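Local structure of carbonic anhydrase (Synechocystis sp., 5SWC) at residues Phe55-Asp60 with Val78-Gly83. The protein catalyses the reversible, zinc-dependent hydration of carbon dioxide to hydrogencarbonate and supplies CO2 to RuBisCO inside the carboxysome. Numbering follows the deposited sequence.
Sequences FICCSD and VIRNAG. With ZN (zinc ion), chain G.
The thiolate of C58 binds the zinc ion through SG at 2.3 Å and takes a nearly straight hydrogen bond from G83 N (3.3 Å to SG, 170° at the hydrogen). D60 N, two residues after C58, gives SG a second, longer one. With SG anti to the backbone N (chi1 -169°), the sulfur sits beyond the strand end, where it meets the metal. A water completes the zinc site with H117 and C120, and donates a 2.6 Å hydrogen bond to D60 OD2, which also forms a salt bridge with R62. Behind this shell, R80 bends at its third torsion (68°) and grips C58 O side-on, NE and NH2 both 2.9 Å from that one oxygen; its aliphatic part runs beside C57 SG. Replacing R80 with an alanine would probably leave C58 O without these two donors and open a gap beside C57 SG. Carrying both residues, 55-58 and 78-81 pair as parallel strands of the beta-alpha-beta unit through helix 65-69, with C57 N to I79 O at 2.9 Å. I56 and I79 lie side by side on the face away from R80. S59 N reaches N81 O at 2.8 Å, while S59 OG bonds V78 O of the second subunit, which joins the loop after C58 to that subunit. Two N-H groups directed at SG are likely to stabilise its negative charge and temper its donation to zinc.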
# COMPACT_ATOMS: atom_id res chain seq x y z
N PHE A 55 -0.83 -27.09 -5.97
CA PHE A 55 -0.54 -27.60 -4.62
C PHE A 55 0.16 -26.51 -3.85
O PHE A 55 1.24 -26.07 -4.22
CB PHE A 55 0.35 -28.88 -4.72
CG PHE A 55 0.31 -29.77 -3.54
CD1 PHE A 55 1.13 -29.52 -2.45
CD2 PHE A 55 -0.50 -30.87 -3.53
CE1 PHE A 55 1.07 -30.37 -1.34
CE2 PHE A 55 -0.54 -31.72 -2.42
CZ PHE A 55 0.26 -31.43 -1.35
N ILE A 56 -0.46 -26.04 -2.77
CA ILE A 56 0.05 -24.96 -1.94
C ILE A 56 0.51 -25.59 -0.66
O ILE A 56 -0.29 -26.26 0.03
CB ILE A 56 -1.06 -23.93 -1.66
CG1 ILE A 56 -1.57 -23.31 -2.94
CG2 ILE A 56 -0.59 -22.89 -0.65
CD1 ILE A 56 -2.98 -22.75 -2.88
N CYS A 57 1.78 -25.44 -0.30
CA CYS A 57 2.26 -26.06 0.91
C CYS A 57 3.34 -25.24 1.58
O CYS A 57 3.73 -24.18 1.09
CB CYS A 57 2.71 -27.48 0.60
SG CYS A 57 4.22 -27.67 -0.31
N CYS A 58 3.81 -25.69 2.72
CA CYS A 58 4.80 -24.93 3.45
C CYS A 58 6.18 -25.09 2.88
O CYS A 58 6.54 -26.13 2.33
CB CYS A 58 4.77 -25.35 4.93
SG CYS A 58 5.74 -24.28 6.06
N SER A 59 7.00 -24.08 3.08
CA SER A 59 8.44 -24.10 2.75
C SER A 59 9.24 -25.08 3.57
O SER A 59 10.34 -25.46 3.21
CB SER A 59 9.03 -22.72 2.93
OG SER A 59 8.47 -21.77 2.06
N ASP A 60 8.67 -25.52 4.69
CA ASP A 60 9.31 -26.46 5.62
C ASP A 60 10.02 -27.59 4.84
O ASP A 60 9.41 -28.26 3.99
CB ASP A 60 8.22 -27.03 6.53
CG ASP A 60 8.78 -27.81 7.71
OD1 ASP A 60 9.47 -28.83 7.54
OD2 ASP A 60 8.44 -27.41 8.85
N VAL A 78 3.34 -25.80 -7.96
CA VAL A 78 3.51 -25.74 -6.51
C VAL A 78 3.81 -24.31 -6.04
O VAL A 78 4.73 -23.66 -6.56
CB VAL A 78 4.62 -26.67 -6.04
CG1 VAL A 78 4.79 -26.57 -4.55
CG2 VAL A 78 4.30 -28.12 -6.44
N ILE A 79 3.09 -23.84 -5.04
CA ILE A 79 3.37 -22.62 -4.30
C ILE A 79 3.89 -23.01 -2.94
O ILE A 79 3.24 -23.82 -2.27
CB ILE A 79 2.10 -21.77 -4.15
CG1 ILE A 79 1.63 -21.25 -5.52
CG2 ILE A 79 2.28 -20.68 -3.13
CD1 ILE A 79 0.27 -20.57 -5.50
N ARG A 80 5.03 -22.48 -2.51
CA ARG A 80 5.50 -22.73 -1.16
C ARG A 80 5.94 -21.49 -0.46
O ARG A 80 6.72 -20.70 -1.01
CB ARG A 80 6.71 -23.71 -1.16
CG ARG A 80 6.35 -25.04 -1.78
CD ARG A 80 7.43 -26.10 -1.73
NE ARG A 80 7.66 -26.53 -0.36
CZ ARG A 80 8.52 -27.49 -0.01
NH1 ARG A 80 9.19 -28.19 -0.92
NH2 ARG A 80 8.70 -27.73 1.28
N ASN A 81 5.41 -21.29 0.74
CA ASN A 81 5.76 -20.18 1.62
C ASN A 81 5.70 -20.65 3.06
O ASN A 81 5.30 -21.81 3.31
CB ASN A 81 4.88 -18.95 1.35
CG ASN A 81 3.43 -19.21 1.59
OD1 ASN A 81 3.06 -19.89 2.52
ND2 ASN A 81 2.60 -18.67 0.74
N ALA A 82 6.08 -19.79 4.01
CA ALA A 82 6.11 -20.22 5.41
C ALA A 82 4.69 -20.19 5.94
O ALA A 82 4.05 -19.16 6.11
CB ALA A 82 7.02 -19.32 6.23
N GLY A 83 4.15 -21.36 6.23
CA GLY A 83 2.80 -21.48 6.73
C GLY A 83 1.71 -21.80 5.72
O GLY A 83 0.53 -21.89 6.09
ZN ZN G . 5.30 -25.17 8.12
O HOH W 1 7.08 -25.21 9.22